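PDB 2VWA: early transcribed membrane protein 13 from Plasmodium falciparum, which is a sporozoite membrane protein thought to be essential for liver-stage development of the malaria parasite, whose soluble domain binds phosphatidylethanolamine. Local coordinates for residues A[4-9]-A[58-63]; A[16-21]-A[73-78]; A[49-54]-A[87-92]. All blocks are in the same frame, centred on the assembly; numbering follows the deposited sequence.

Interaction 1: A[4-9]-A[58-63]; sequences INLNKP and QKFVQG
Ile4 lays its CD1 methyl over one face of the Phe60 ring, 3.9 Å from the ring centroid and 27° off the normal, a CH-pi contact displaced toward the CD1-CE1 rim. The two side chains cross at about a right angle. CG1 of Ile4 stands anti to the carbonyl carbon (chi1 -82°), which carries it past the backbone of Gly63, and the extended second torsion then sends CD1 on to the ring. At Gly63 the absence of a side chain lets this branch run close to the helix backbone. Leu6 reaches the same phenylalanine obliquely, its CD2 lying 4.1 Å from Phe60 CD2, and the same methyl also touches CB of Lys59. The loop 4-9 is thus draped along helix 54-67 of this all-helical soluble domain, making a type I beta turn from Asn5 to Lys8 as it goes. Phe60 itself is buried, with Ser34 and Ile35 of helix 21-41 also against it. The aliphatic chain of Lys59 runs along the turn, CD coming to 3.1 Å from Leu6 O, and a bend at its last torsion turns the ammonium group to Lys8. There NZ donates to Lys8 O over 3.1 Å, from a position tilted 32° out of the carbonyl plane. The side chain of Lys8 has a separate partner, a salt bridge to Glu66 further along the helix. A water bridges the two backbones, donating to Asn5 O and, at 2.9 Å, to Lys59 O.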
# COMPACT_ATOMS: atom_id res chain seq x y z
N ILE A 4 9.85 -4.78 2.94
CA ILE A 4 9.36 -4.91 1.56
C ILE A 4 10.43 -4.52 0.54
O ILE A 4 11.19 -3.58 0.76
CB ILE A 4 8.03 -4.12 1.37
CG1 ILE A 4 6.86 -4.98 1.88
CG2 ILE A 4 7.83 -3.70 -0.09
CD1 ILE A 4 5.51 -4.32 1.82
N ASN A 5 10.49 -5.24 -0.57
CA ASN A 5 11.45 -4.92 -1.61
C ASN A 5 10.80 -4.26 -2.84
O ASN A 5 10.06 -4.91 -3.59
CB ASN A 5 12.25 -6.16 -2.01
CG ASN A 5 13.07 -5.94 -3.26
OD1 ASN A 5 14.05 -5.20 -3.24
ND2 ASN A 5 12.66 -6.55 -4.35
N LEU A 6 11.10 -2.99 -3.06
CA LEU A 6 10.43 -2.26 -4.13
C LEU A 6 11.07 -2.54 -5.48
O LEU A 6 10.60 -2.06 -6.52
CB LEU A 6 10.35 -0.77 -3.82
CG LEU A 6 9.61 -0.50 -2.51
CD1 LEU A 6 10.00 0.84 -1.96
CD2 LEU A 6 8.10 -0.61 -2.69
N ASN A 7 12.11 -3.37 -5.46
CA ASN A 7 12.82 -3.80 -6.66
C ASN A 7 12.23 -5.02 -7.38
O ASN A 7 12.53 -5.23 -8.55
CB ASN A 7 14.31 -4.00 -6.37
CG ASN A 7 15.04 -2.69 -6.14
OD1 ASN A 7 14.77 -1.69 -6.81
ND2 ASN A 7 15.95 -2.69 -5.17
N LYS A 8 11.43 -5.81 -6.67
CA LYS A 8 10.66 -6.88 -7.31
C LYS A 8 9.67 -6.26 -8.29
O LYS A 8 8.99 -5.28 -7.94
CB LYS A 8 9.90 -7.72 -6.28
CG LYS A 8 10.72 -8.80 -5.58
CD LYS A 8 9.93 -9.44 -4.40
CE LYS A 8 9.58 -10.92 -4.62
NZ LYS A 8 8.52 -11.18 -5.65
N PRO A 9 9.60 -6.78 -9.52
CA PRO A 9 8.59 -6.30 -10.46
C PRO A 9 7.20 -6.72 -10.00
O PRO A 9 7.06 -7.60 -9.16
CB PRO A 9 8.94 -7.01 -11.77
CG PRO A 9 10.29 -7.60 -11.57
CD PRO A 9 10.45 -7.83 -10.12
N GLN A 58 0.97 -0.69 -5.46
CA GLN A 58 0.90 -2.08 -5.89
C GLN A 58 2.06 -2.91 -5.34
O GLN A 58 1.84 -3.95 -4.75
CB GLN A 58 0.90 -2.17 -7.40
CG GLN A 58 -0.47 -2.09 -8.03
CD GLN A 58 -0.61 -3.00 -9.24
OE1 GLN A 58 -0.07 -2.70 -10.31
NE2 GLN A 58 -1.35 -4.11 -9.09
N LYS A 59 3.28 -2.42 -5.52
CA LYS A 59 4.47 -3.14 -5.04
C LYS A 59 4.35 -3.39 -3.56
O LYS A 59 4.76 -4.44 -3.07
CB LYS A 59 5.76 -2.39 -5.35
CG LYS A 59 6.16 -2.38 -6.80
CD LYS A 59 7.53 -1.76 -6.90
CE LYS A 59 7.87 -1.33 -8.30
NZ LYS A 59 8.34 -2.48 -9.10
N PHE A 60 3.74 -2.44 -2.86
CA PHE A 60 3.51 -2.54 -1.42
C PHE A 60 2.46 -3.58 -1.03
O PHE A 60 2.65 -4.33 -0.07
CB PHE A 60 3.13 -1.19 -0.82
CG PHE A 60 3.97 -0.82 0.32
CD1 PHE A 60 3.67 -1.29 1.60
CD2 PHE A 60 5.12 -0.06 0.13
CE1 PHE A 60 4.50 -0.97 2.67
CE2 PHE A 60 5.94 0.25 1.21
CZ PHE A 60 5.64 -0.21 2.47
N VAL A 61 1.36 -3.62 -1.77
CA VAL A 61 0.29 -4.56 -1.50
C VAL A 61 0.77 -5.99 -1.84
O VAL A 61 0.42 -6.95 -1.14
CB VAL A 61 -1.04 -4.18 -2.26
CG1 VAL A 61 -2.06 -5.29 -2.17
CG2 VAL A 61 -1.62 -2.87 -1.71
N GLN A 62 1.57 -6.11 -2.89
CA GLN A 62 2.10 -7.41 -3.29
C GLN A 62 3.13 -7.97 -2.32
O GLN A 62 3.11 -9.16 -2.02
CB GLN A 62 2.60 -7.39 -4.74
CG GLN A 62 1.42 -7.41 -5.71
CD GLN A 62 1.77 -7.60 -7.18
OE1 GLN A 62 0.88 -7.56 -8.03
NE2 GLN A 62 3.07 -7.81 -7.48
N GLY A 63 4.00 -7.09 -1.81
CA GLY A 63 5.06 -7.48 -0.89
C GLY A 63 4.43 -7.91 0.41
O GLY A 63 4.78 -8.94 1.00
O HOH W 1 7.20 -5.87 -3.73

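Interaction 2: A[16-21]-A[73-78]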
# COMPACT_ATOMS: atom_id res chain seq x y z
N ASN A 16 -8.52 -15.70 -7.84
CA ASN A 16 -9.90 -15.16 -7.79
C ASN A 16 -10.79 -15.61 -6.63
O ASN A 16 -11.99 -15.47 -6.70
CB ASN A 16 -10.65 -15.27 -9.13
CG ASN A 16 -9.80 -14.80 -10.32
OD1 ASN A 16 -8.77 -15.41 -10.65
ND2 ASN A 16 -10.22 -13.71 -10.96
N VAL A 17 -10.18 -16.10 -5.55
CA VAL A 17 -10.91 -16.51 -4.35
C VAL A 17 -10.70 -15.51 -3.20
O VAL A 17 -9.63 -15.50 -2.58
CB VAL A 17 -10.47 -17.92 -3.89
CG1 VAL A 17 -11.28 -18.38 -2.68
CG2 VAL A 17 -10.63 -18.92 -5.04
N ASP A 18 -11.70 -14.68 -2.92
CA ASP A 18 -11.61 -13.64 -1.90
C ASP A 18 -11.30 -14.20 -0.50
O ASP A 18 -11.79 -15.28 -0.13
CB ASP A 18 -12.94 -12.88 -1.78
CG ASP A 18 -13.30 -12.07 -3.01
OD1 ASP A 18 -12.43 -11.81 -3.87
OD2 ASP A 18 -14.49 -11.65 -3.11
N VAL A 19 -10.50 -13.45 0.28
CA VAL A 19 -10.45 -13.68 1.72
C VAL A 19 -11.69 -13.00 2.33
O VAL A 19 -12.34 -12.20 1.67
CB VAL A 19 -9.16 -13.11 2.39
CG1 VAL A 19 -7.90 -13.71 1.79
CG2 VAL A 19 -9.16 -11.51 2.36
N SER A 20 -12.02 -13.32 3.58
CA SER A 20 -13.18 -12.69 4.23
C SER A 20 -13.02 -11.18 4.43
O SER A 20 -11.91 -10.65 4.47
CB SER A 20 -13.41 -13.32 5.60
OG SER A 20 -12.34 -13.02 6.47
N ILE A 21 -14.14 -10.49 4.57
CA ILE A 21 -14.11 -9.06 4.85
C ILE A 21 -13.27 -8.70 6.11
O ILE A 21 -12.47 -7.75 6.06
CB ILE A 21 -15.55 -8.47 4.92
CG1 ILE A 21 -16.19 -8.53 3.51
CG2 ILE A 21 -15.53 -7.02 5.43
CD1 ILE A 21 -17.65 -7.91 3.39
N SER A 73 -7.61 -11.78 -3.36
CA SER A 73 -7.98 -11.93 -4.76
C SER A 73 -7.58 -10.71 -5.60
O SER A 73 -7.33 -9.62 -5.04
CB SER A 73 -9.46 -12.20 -4.88
OG SER A 73 -10.19 -11.06 -4.50
N LYS A 74 -7.53 -10.88 -6.93
CA LYS A 74 -7.15 -9.80 -7.83
C LYS A 74 -8.02 -8.59 -7.54
O LYS A 74 -7.52 -7.47 -7.37
CB LYS A 74 -7.31 -10.20 -9.31
CG LYS A 74 -6.53 -9.28 -10.29
CD LYS A 74 -7.14 -9.25 -11.70
CE LYS A 74 -6.49 -10.28 -12.67
NZ LYS A 74 -6.85 -11.73 -12.41
N TYR A 75 -9.33 -8.84 -7.43
CA TYR A 75 -10.27 -7.76 -7.14
C TYR A 75 -9.97 -7.11 -5.77
O TYR A 75 -10.12 -5.88 -5.62
CB TYR A 75 -11.73 -8.24 -7.28
CG TYR A 75 -12.76 -7.44 -6.49
CD1 TYR A 75 -13.49 -6.39 -7.07
CD2 TYR A 75 -13.03 -7.77 -5.17
CE1 TYR A 75 -14.45 -5.68 -6.31
CE2 TYR A 75 -13.96 -7.08 -4.42
CZ TYR A 75 -14.65 -6.05 -4.98
OH TYR A 75 -15.55 -5.43 -4.15
N GLN A 76 -9.54 -7.91 -4.79
CA GLN A 76 -9.27 -7.38 -3.47
C GLN A 76 -7.98 -6.60 -3.45
O GLN A 76 -7.85 -5.65 -2.72
CB GLN A 76 -9.22 -8.49 -2.43
CG GLN A 76 -10.54 -8.73 -1.74
CD GLN A 76 -10.60 -10.06 -1.03
OE1 GLN A 76 -9.87 -10.99 -1.38
NE2 GLN A 76 -11.45 -10.17 -0.03
N GLU A 77 -7.03 -7.02 -4.28
CA GLU A 77 -5.73 -6.38 -4.39
C GLU A 77 -5.88 -4.99 -5.00
O GLU A 77 -5.32 -4.04 -4.48
CB GLU A 77 -4.75 -7.27 -5.18
CG GLU A 77 -3.38 -6.63 -5.44
CD GLU A 77 -2.38 -7.54 -6.12
OE1 GLU A 77 -2.04 -8.62 -5.55
OE2 GLU A 77 -1.91 -7.15 -7.22
N ASN A 78 -6.64 -4.87 -6.10
CA ASN A 78 -6.97 -3.57 -6.70
C ASN A 78 -7.75 -2.64 -5.76
O ASN A 78 -7.53 -1.43 -5.73
CB ASN A 78 -7.73 -3.74 -8.02
CG ASN A 78 -6.94 -4.55 -9.05
OD1 ASN A 78 -5.71 -4.60 -9.01
ND2 ASN A 78 -7.66 -5.21 -9.96
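Gln76, Ser73 and Asp18 carry this contact, in which the loop 16-21 is pinned to the N-terminal end of helix 74-99, whose capping box of Ser73 and Gln76 also binds the loop. Ser73 is the N-cap residue: its OG accepts from Gln76 N, and in return the Gln76 side chain accepts from Ser73 N through OE1 at 3.1 Å, with an almost straight N-H...O angle of 175°. The same amide reaches beyond the box to the loop. OE1 takes a second hydrogen bond, in the carbonyl plane on a lone pair, from Val19 N at 3.0 Å, while NE2 donates to Val19 O at 2.8 Å. Val19 O lies nearly in the plane of the glutamine amide, although the donor is tilted 31° from the carbonyl plane of Val19. The side chain, extended beyond CG, therefore pairs with both backbone polar groups of one residue, and with Ser73 N its three bonds fix the rotation of the amide inside a buried setting. CG2 of Val19 lies alongside, 3.6 Å from Gln76 NE2, and Tyr24 of helix 21-41 touches both side chains.

Asp18, the residue before Val19, packs its CB against the Gln76 amide, and its carboxylate plane is turned 42° from that amide. Placed near the start of helix 74-99, the carboxylate could interact favourably with the helix dipole. Beside it, Ser20 is the N-cap of helix 21-41, so this corner of the domain brings together the starts of two helices. OG of Ser73, set between its own backbone N and carbonyl carbon, donates to Asp18 OD1 in a bond modelled at 2.4 Å, too short for the exact distance to be trusted.

Interaction 3: A[49-54]-A[87-92]; sequences SHVNNM and HLQKVY. With PTY (phosphatidylethanolamine), chain G.
Val51 meets Tyr92 at about a right angle. CG2 sits over one face of the tyrosine ring, 4.0 Å from the centroid and 23° off the normal, in a CH-pi contact offset toward the CD2-CE2 rim. CG1 lies nearer the root of the side chain, 3.6 Å from Tyr92 CB and also touching the ring atoms CG and CD2, and it is 3.7 Å from Leu88 O one helical turn earlier. With CG anti to its backbone N (chi1 -166°), the Tyr92 ring is carried alongside Val51. CB of Leu88 completes the patch, 4.3 Å from Val51 CG1, and Val51 is buried by the arrangement.

Beside this apolar contact two amides cross, also at about a right angle, their planes 77° apart. The extended side chain of Gln89 brings NE2 to Asn52 OD1 at 2.8 Å, in a nearly straight hydrogen bond. The acceptor lies in the plane of the glutamine amide and the donor in the carbonyl plane of the asparagine, so the steep twist between the groups costs the bond little. Lys90 and Val91 belong to the phosphatidylethanolamine pocket: Lys90 CB approaches lipid atom C13 at 3.7 Å, and Val91 CG2 is near the ester carbonyl oxygen O10.

Helix 74-99 thus serves the lipid and the 49-54 segment from different flanks. The type I turn from His50 to Asn53 links helix 44-50 to helix 54-67, whose N-cap is Asn53, while Leu88 also packs on Ile35 of helix 21-41 and on Tyr56 and Met57 of helix 54-67.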
# COMPACT_ATOMS: atom_id res chain seq x y z
N SER A 49 6.51 12.64 -5.47
CA SER A 49 6.34 11.79 -6.64
C SER A 49 5.64 10.44 -6.34
O SER A 49 5.25 9.73 -7.26
CB SER A 49 7.68 11.56 -7.34
OG SER A 49 8.56 10.89 -6.46
N HIS A 50 5.48 10.12 -5.05
CA HIS A 50 4.96 8.82 -4.64
C HIS A 50 3.47 8.82 -4.19
O HIS A 50 2.84 7.75 -4.19
CB HIS A 50 5.82 8.23 -3.51
CG HIS A 50 7.13 7.65 -3.94
ND1 HIS A 50 8.14 8.40 -4.52
CD2 HIS A 50 7.63 6.40 -3.83
CE1 HIS A 50 9.19 7.64 -4.75
NE2 HIS A 50 8.91 6.41 -4.34
N VAL A 51 2.93 9.98 -3.79
CA VAL A 51 1.60 10.06 -3.18
C VAL A 51 0.56 9.48 -4.09
O VAL A 51 -0.41 8.90 -3.62
CB VAL A 51 1.05 11.48 -3.00
CG1 VAL A 51 0.27 11.57 -1.69
CG2 VAL A 51 2.10 12.54 -3.17
N ASN A 52 0.70 9.71 -5.38
CA ASN A 52 -0.27 9.16 -6.30
C ASN A 52 0.39 8.13 -7.20
O ASN A 52 -0.11 7.83 -8.27
CB ASN A 52 -0.94 10.28 -7.10
CG ASN A 52 -1.87 11.14 -6.24
OD1 ASN A 52 -2.76 10.62 -5.56
ND2 ASN A 52 -1.65 12.45 -6.26
N ASN A 53 1.51 7.58 -6.77
CA ASN A 53 2.19 6.61 -7.59
C ASN A 53 1.62 5.20 -7.43
O ASN A 53 1.87 4.54 -6.42
CB ASN A 53 3.69 6.64 -7.34
CG ASN A 53 4.42 5.76 -8.30
OD1 ASN A 53 4.18 4.57 -8.34
ND2 ASN A 53 5.28 6.34 -9.10
N MSE A 54 0.87 4.76 -8.44
CA MSE A 54 0.13 3.49 -8.42
C MSE A 54 1.04 2.26 -8.29
O MSE A 54 0.78 1.38 -7.47
CB MSE A 54 -0.70 3.36 -9.70
CG MSE A 54 -1.71 4.47 -9.82
SE MSE A 54 -3.16 4.23 -8.50
CE MSE A 54 -4.62 3.95 -9.80
N HIS A 87 -5.46 6.82 1.59
CA HIS A 87 -4.78 6.99 2.83
C HIS A 87 -3.53 7.87 2.64
O HIS A 87 -3.35 8.84 3.36
CB HIS A 87 -4.40 5.62 3.40
CG HIS A 87 -3.72 5.68 4.73
ND1 HIS A 87 -4.39 6.01 5.90
CD2 HIS A 87 -2.43 5.46 5.09
CE1 HIS A 87 -3.54 5.98 6.91
NE2 HIS A 87 -2.35 5.65 6.45
N LEU A 88 -2.70 7.56 1.65
CA LEU A 88 -1.49 8.37 1.43
C LEU A 88 -1.77 9.85 1.21
O LEU A 88 -0.99 10.70 1.65
CB LEU A 88 -0.62 7.82 0.29
CG LEU A 88 0.66 7.07 0.66
CD1 LEU A 88 0.80 6.67 2.15
CD2 LEU A 88 0.82 5.89 -0.22
N GLN A 89 -2.88 10.16 0.55
CA GLN A 89 -3.24 11.53 0.27
C GLN A 89 -3.45 12.29 1.54
O GLN A 89 -3.03 13.44 1.67
CB GLN A 89 -4.49 11.58 -0.61
CG GLN A 89 -4.16 11.29 -2.07
CD GLN A 89 -5.39 11.11 -2.92
OE1 GLN A 89 -6.51 11.17 -2.42
NE2 GLN A 89 -5.18 10.90 -4.23
N LYS A 90 -4.08 11.61 2.49
CA LYS A 90 -4.30 12.16 3.81
C LYS A 90 -3.03 12.26 4.69
O LYS A 90 -2.84 13.22 5.44
CB LYS A 90 -5.35 11.32 4.51
CG LYS A 90 -6.71 11.37 3.87
CD LYS A 90 -7.71 11.07 4.96
CE LYS A 90 -8.90 10.32 4.46
NZ LYS A 90 -8.56 8.89 4.28
N VAL A 91 -2.17 11.26 4.59
CA VAL A 91 -0.89 11.34 5.26
C VAL A 91 -0.14 12.58 4.73
O VAL A 91 0.35 13.39 5.50
CB VAL A 91 -0.07 10.02 5.09
CG1 VAL A 91 1.37 10.20 5.59
CG2 VAL A 91 -0.78 8.83 5.80
N TYR A 92 -0.10 12.73 3.41
CA TYR A 92 0.57 13.84 2.77
C TYR A 92 -0.02 15.20 3.14
O TYR A 92 0.70 16.17 3.30
CB TYR A 92 0.48 13.66 1.26
CG TYR A 92 1.41 14.55 0.45
CD1 TYR A 92 2.72 14.76 0.87
CD2 TYR A 92 0.97 15.16 -0.73
CE1 TYR A 92 3.59 15.55 0.13
CE2 TYR A 92 1.84 15.97 -1.48
CZ TYR A 92 3.16 16.15 -1.03
OH TYR A 92 4.06 16.91 -1.71
C1 PTY G . -1.02 9.51 13.07
C2 PTY G . 4.12 12.99 13.20
C3 PTY G . 4.31 11.99 12.06
O4 PTY G . -2.25 8.81 12.85
C5 PTY G . 0.47 11.24 12.08
C6 PTY G . -0.57 10.17 11.77
O7 PTY G . -1.70 10.74 11.10
C8 PTY G . -1.71 10.57 9.64
O10 PTY G . -0.69 10.78 9.00
C11 PTY G . -2.97 10.15 8.92
C12 PTY G . -4.09 11.14 9.22
C13 PTY G . -5.23 11.09 8.20
C14 PTY G . -6.14 9.88 8.41
C15 PTY G . -7.45 10.25 9.11
C16 PTY G . -8.13 9.03 9.71
C17 PTY G . -9.03 8.36 8.67
C18 PTY G . -9.70 7.10 9.21
C19 PTY G . -10.90 6.72 8.35
C20 PTY G . -10.64 5.45 7.54
C21 PTY G . -10.51 5.73 6.05
C22 PTY G . -11.87 5.83 5.37
C23 PTY G . -12.17 4.62 4.49
C24 PTY G . -11.92 4.91 3.01
C25 PTY G . -11.66 3.60 2.28
C26 PTY G . -11.08 3.79 0.88
C27 PTY G . -11.20 2.48 0.12
C28 PTY G . -11.27 2.65 -1.39
C29 PTY G . -11.08 1.30 -2.06
C30 PTY G . -3.46 9.16 13.58
C31 PTY G . -4.24 10.41 13.23
O30 PTY G . -3.83 8.42 14.48
C32 PTY G . -5.57 10.05 12.57
C33 PTY G . -6.53 11.24 12.62
C34 PTY G . -7.93 10.81 13.08
C35 PTY G . -8.96 11.89 12.74
C36 PTY G . -9.87 12.17 13.94
C37 PTY G . -11.28 11.64 13.69
C38 PTY G . -11.93 11.20 15.00
C39 PTY G . -12.12 9.68 15.04
C40 PTY G . -13.61 9.30 15.10
C41 PTY G . -13.84 7.87 14.61
C42 PTY G . -14.67 7.85 13.33
C43 PTY G . -15.49 6.57 13.22
C44 PTY G . -15.36 5.94 11.85
P1 PTY G . 2.74 9.89 12.58
O11 PTY G . 4.16 10.65 12.54
O12 PTY G . 2.91 8.55 11.91
O13 PTY G . 2.22 9.94 14.00
O14 PTY G . 1.77 10.80 11.65
N1 PTY G . 5.40 13.62 13.50

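Overall arrangement
From the N terminus, the chain first lays loop 4-9 on helix 54-67, and interaction 1 closes a loop that takes in helices 21-41 and 44-50. Further along the same leading loop, residues 16-21 reach the start of helix 74-99 in interaction 2, closing a loop that holds helices 21-41, 44-50 and 54-67. Interaction 3 closes a loop of helix 54-67 and the first part of helix 74-99. All three pairs cross along the sequence. Interactions 1 and 2 touch through Val61 and Glu77, whereas interactions 2 and 3 lie on opposite sides of the chain's centre. Together they tie the N-terminal loop to helices 54-67 and 74-99, and the turn after helix 44-50 to helix 74-99.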